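Local atomic coordinates of putative (Helicobacter pylori, PDB entry 4O8S), a protein that belongs to the nucleotidyltransferase superfamily, in the AbiEii toxin family of type IV toxin-antitoxin systems, and probably transfers nucleotides. Residues E30-R41 and R144-F155. Numbering follows the deposited sequence.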
# COMPACT_ATOMS: atom_id res chain seq x y z
N GLU A 30 0.51 1.10 -0.39
CA GLU A 30 -0.08 0.63 -1.63
C GLU A 30 0.90 -0.06 -2.54
O GLU A 30 0.60 -1.10 -3.14
CB GLU A 30 -0.77 1.80 -2.34
CG GLU A 30 -1.97 2.23 -1.52
CD GLU A 30 -2.52 3.59 -1.90
OE1 GLU A 30 -2.17 4.10 -3.00
OE2 GLU A 30 -3.32 4.12 -1.10
N THR A 31 2.09 0.50 -2.65
CA THR A 31 3.06 -0.08 -3.56
C THR A 31 3.68 -1.35 -2.96
O THR A 31 4.21 -2.19 -3.69
CB THR A 31 4.08 0.98 -4.04
OG1 THR A 31 3.35 2.03 -4.71
CG2 THR A 31 5.12 0.39 -5.02
N ALA A 32 3.57 -1.52 -1.64
CA ALA A 32 3.96 -2.81 -1.03
C ALA A 32 2.98 -3.88 -1.49
O ALA A 32 3.38 -4.98 -1.91
CB ALA A 32 3.93 -2.71 0.48
N LEU A 33 1.70 -3.56 -1.47
CA LEU A 33 0.69 -4.48 -2.01
C LEU A 33 0.95 -4.81 -3.48
O LEU A 33 0.84 -5.98 -3.90
CB LEU A 33 -0.71 -3.90 -1.82
CG LEU A 33 -1.18 -3.81 -0.37
CD1 LEU A 33 -2.54 -3.12 -0.31
CD2 LEU A 33 -1.28 -5.20 0.27
N TYR A 34 1.33 -3.80 -4.27
CA TYR A 34 1.55 -4.01 -5.70
C TYR A 34 2.80 -4.82 -6.04
O TYR A 34 2.73 -5.71 -6.90
CB TYR A 34 1.60 -2.67 -6.43
CG TYR A 34 1.87 -2.82 -7.91
CD1 TYR A 34 0.90 -3.35 -8.76
CD2 TYR A 34 3.09 -2.45 -8.47
CE1 TYR A 34 1.13 -3.50 -10.13
CE2 TYR A 34 3.33 -2.60 -9.84
CZ TYR A 34 2.35 -3.12 -10.67
OH TYR A 34 2.56 -3.28 -12.02
N LEU A 35 3.93 -4.52 -5.40
CA LEU A 35 5.20 -5.18 -5.73
C LEU A 35 5.33 -6.50 -4.98
O LEU A 35 6.00 -7.43 -5.44
CB LEU A 35 6.38 -4.29 -5.35
CG LEU A 35 6.61 -3.02 -6.18
CD1 LEU A 35 7.84 -2.26 -5.71
CD2 LEU A 35 6.73 -3.37 -7.66
N GLY A 36 4.72 -6.58 -3.80
CA GLY A 36 4.89 -7.74 -2.95
C GLY A 36 3.72 -8.70 -2.88
O GLY A 36 3.93 -9.90 -2.68
N TYR A 37 2.49 -8.22 -3.06
CA TYR A 37 1.36 -9.08 -2.74
C TYR A 37 0.32 -9.28 -3.84
O TYR A 37 -0.76 -9.82 -3.57
CB TYR A 37 0.69 -8.60 -1.45
CG TYR A 37 1.63 -8.60 -0.25
CD1 TYR A 37 2.06 -9.80 0.32
CD2 TYR A 37 2.07 -7.41 0.32
CE1 TYR A 37 2.90 -9.81 1.43
CE2 TYR A 37 2.91 -7.40 1.43
CZ TYR A 37 3.32 -8.60 1.98
OH TYR A 37 4.15 -8.62 3.09
N GLY A 38 0.64 -8.87 -5.06
CA GLY A 38 -0.22 -9.15 -6.19
C GLY A 38 -1.43 -8.25 -6.38
O GLY A 38 -2.42 -8.63 -7.03
N LEU A 39 -1.38 -7.04 -5.83
CA LEU A 39 -2.48 -6.10 -6.01
C LEU A 39 -2.79 -5.92 -7.50
O LEU A 39 -1.87 -5.75 -8.31
CB LEU A 39 -2.12 -4.73 -5.40
CG LEU A 39 -3.18 -3.62 -5.48
CD1 LEU A 39 -4.38 -3.95 -4.63
CD2 LEU A 39 -2.56 -2.28 -5.04
N ASN A 40 -4.07 -5.95 -7.88
CA ASN A 40 -4.43 -5.89 -9.30
C ASN A 40 -4.87 -4.50 -9.78
O ASN A 40 -5.80 -4.37 -10.57
CB ASN A 40 -5.48 -6.96 -9.65
CG ASN A 40 -6.76 -6.78 -8.86
OD1 ASN A 40 -6.74 -6.26 -7.74
ND2 ASN A 40 -7.88 -7.18 -9.45
N ARG A 41 -4.19 -3.47 -9.28
CA ARG A 41 -4.28 -2.13 -9.87
C ARG A 41 -2.86 -1.61 -9.76
O ARG A 41 -2.08 -2.13 -8.96
CB ARG A 41 -5.25 -1.24 -9.08
CG ARG A 41 -4.77 -0.90 -7.66
CD ARG A 41 -5.64 0.19 -7.03
NE ARG A 41 -5.20 0.57 -5.69
CZ ARG A 41 -4.21 1.43 -5.46
NH1 ARG A 41 -3.58 1.99 -6.48
NH2 ARG A 41 -3.85 1.74 -4.21
N ARG A 144 -9.19 10.06 5.50
CA ARG A 144 -9.26 10.62 4.16
C ARG A 144 -10.36 9.93 3.38
O ARG A 144 -11.01 9.00 3.88
CB ARG A 144 -7.92 10.46 3.43
CG ARG A 144 -7.46 9.01 3.36
CD ARG A 144 -6.34 8.83 2.34
NE ARG A 144 -5.96 7.43 2.21
CZ ARG A 144 -4.71 6.98 2.29
NH1 ARG A 144 -3.71 7.82 2.50
NH2 ARG A 144 -4.46 5.68 2.15
N THR A 145 -10.58 10.38 2.15
CA THR A 145 -11.64 9.85 1.31
C THR A 145 -11.07 9.56 -0.07
O THR A 145 -11.14 10.40 -0.98
CB THR A 145 -12.82 10.83 1.23
OG1 THR A 145 -13.35 11.05 2.55
CG2 THR A 145 -13.93 10.27 0.33
N LYS A 146 -10.47 8.38 -0.21
CA LYS A 146 -9.83 7.98 -1.46
C LYS A 146 -10.27 6.57 -1.81
O LYS A 146 -10.13 5.64 -1.00
CB LYS A 146 -8.30 8.07 -1.34
CG LYS A 146 -7.75 9.50 -1.28
CD LYS A 146 -8.07 10.28 -2.56
CE LYS A 146 -7.48 11.69 -2.53
NZ LYS A 146 -7.71 12.38 -3.84
N ALA A 147 -10.81 6.41 -3.01
CA ALA A 147 -11.42 5.15 -3.40
C ALA A 147 -10.43 3.98 -3.37
O ALA A 147 -10.83 2.81 -3.22
CB ALA A 147 -12.06 5.29 -4.75
N ARG A 148 -9.14 4.28 -3.53
CA ARG A 148 -8.10 3.26 -3.45
C ARG A 148 -8.15 2.50 -2.15
O ARG A 148 -7.82 1.31 -2.12
CB ARG A 148 -6.72 3.90 -3.61
CG ARG A 148 -6.44 4.36 -5.02
CD ARG A 148 -5.27 5.35 -5.08
NE ARG A 148 -5.26 6.03 -6.37
CZ ARG A 148 -4.26 6.79 -6.83
NH1 ARG A 148 -3.15 6.96 -6.12
NH2 ARG A 148 -4.38 7.36 -8.03
N ASP A 149 -8.55 3.17 -1.07
CA ASP A 149 -8.64 2.51 0.22
C ASP A 149 -9.68 1.38 0.16
O ASP A 149 -9.49 0.30 0.73
CB ASP A 149 -8.99 3.51 1.32
CG ASP A 149 -7.88 4.53 1.55
OD1 ASP A 149 -6.72 4.24 1.18
OD2 ASP A 149 -8.18 5.62 2.10
N LEU A 150 -10.78 1.65 -0.53
CA LEU A 150 -11.84 0.66 -0.68
C LEU A 150 -11.38 -0.49 -1.56
O LEU A 150 -11.56 -1.66 -1.20
CB LEU A 150 -13.10 1.31 -1.26
CG LEU A 150 -14.26 0.34 -1.47
CD1 LEU A 150 -14.63 -0.36 -0.16
CD2 LEU A 150 -15.47 1.09 -2.01
N PHE A 151 -10.80 -0.16 -2.71
CA PHE A 151 -10.29 -1.17 -3.63
C PHE A 151 -9.32 -2.10 -2.90
O PHE A 151 -9.41 -3.34 -2.99
CB PHE A 151 -9.53 -0.49 -4.76
CG PHE A 151 -9.05 -1.44 -5.83
CD1 PHE A 151 -7.88 -2.18 -5.66
CD2 PHE A 151 -9.77 -1.59 -7.01
CE1 PHE A 151 -7.43 -3.07 -6.66
CE2 PHE A 151 -9.35 -2.48 -8.01
CZ PHE A 151 -8.17 -3.22 -7.84
N ASP A 152 -8.38 -1.49 -2.19
CA ASP A 152 -7.33 -2.26 -1.54
C ASP A 152 -7.85 -3.11 -0.40
O ASP A 152 -7.45 -4.28 -0.27
CB ASP A 152 -6.21 -1.34 -1.05
CG ASP A 152 -5.59 -0.54 -2.18
OD1 ASP A 152 -5.75 -0.95 -3.34
OD2 ASP A 152 -4.94 0.49 -1.89
N LEU A 153 -8.75 -2.55 0.41
CA LEU A 153 -9.32 -3.31 1.53
C LEU A 153 -10.16 -4.49 1.02
O LEU A 153 -10.16 -5.56 1.63
CB LEU A 153 -10.14 -2.42 2.46
CG LEU A 153 -9.31 -1.62 3.47
CD1 LEU A 153 -10.21 -0.71 4.30
CD2 LEU A 153 -8.53 -2.57 4.37
N HIS A 154 -10.86 -4.27 -0.09
CA HIS A 154 -11.62 -5.33 -0.74
C HIS A 154 -10.67 -6.42 -1.24
O HIS A 154 -10.90 -7.60 -1.02
CB HIS A 154 -12.45 -4.74 -1.88
CG HIS A 154 -13.10 -5.76 -2.76
ND1 HIS A 154 -12.46 -6.33 -3.84
CD2 HIS A 154 -14.34 -6.30 -2.72
CE1 HIS A 154 -13.27 -7.19 -4.42
NE2 HIS A 154 -14.42 -7.19 -3.77
N PHE A 155 -9.58 -6.00 -1.89
CA PHE A 155 -8.55 -6.93 -2.37
C PHE A 155 -8.00 -7.75 -1.21
O PHE A 155 -7.78 -8.98 -1.34
CB PHE A 155 -7.41 -6.14 -3.01
CG PHE A 155 -6.18 -6.96 -3.27
CD1 PHE A 155 -6.08 -7.74 -4.43
CD2 PHE A 155 -5.11 -6.98 -2.37
CE1 PHE A 155 -4.96 -8.51 -4.68
CE2 PHE A 155 -3.98 -7.77 -2.60
CZ PHE A 155 -3.90 -8.53 -3.77
O HOH W 1 -2.58 6.64 -3.11
O HOH W 2 -5.24 5.99 -0.64
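The guanidinium of Arg-41 lies between Arg-148 and Leu-39. CG of Arg-148 sits 3.7 Å above its plane, over the centre, and Leu-39 CD2 lies on the opposite face, nearer the rim. The carboxylate of Asp-152 meets its edge. Arg-41 NE gives a hydrogen bond to Asp-152 OD1 at 2.9 Å, and NH2 gives a straighter one to OD2 (171°). Both oxygens use their syn lone pairs, so this side-on salt bridge fixes the rotation of the guanidinium. Arg-41 NH2 also gives a hydrogen bond, part of a salt bridge, to Glu-30 OE1, which it meets from above the carboxylate plane.

The Phe-151 ring carries Arg-41 CD over one face, a CH-pi contact of 3.9 Å from CD to the ring centroid. Leu-39 CD1 is at the ring's edge. On Phe-155, Leu-39 CA lies over one face and Tyr-37 O meets the edge, 3.4 Å from CZ. Phe-155 CG stands anti to its backbone N (chi1 168°), which carries the ring out from the helix to the backbone of residues 37-39.

Glu-30 extends the charged network. Water 1 links its OE1 to Arg-148 NH1, and water 2 donates to both Glu-30 OE2 and Asp-149 OD1. Asp-149 is held side-on by Arg-144, whose NH2 makes a long, purely electrostatic contact with Glu-30 OE2. The Arg-144 side chain is poorly ordered, so this contact is less sure. Lys-133 forms salt bridges with Glu-30, Asp-149 and Asp-152, which probably offsets the crowding of three acids. Arg-148 turns its NE to Asp-193.

The contact joins helix 29-36 and its following loop to helix 147-159. The axes of the helical segments 30-36 and 147-155 come within 11.7 Å of each other, inclined at 42°. Helix 126-139 touches Tyr-37 and Leu-153, helix 202-231 packs against Leu-150 and His-154, and strand 121-124 meets Ala-32 and Leu-35.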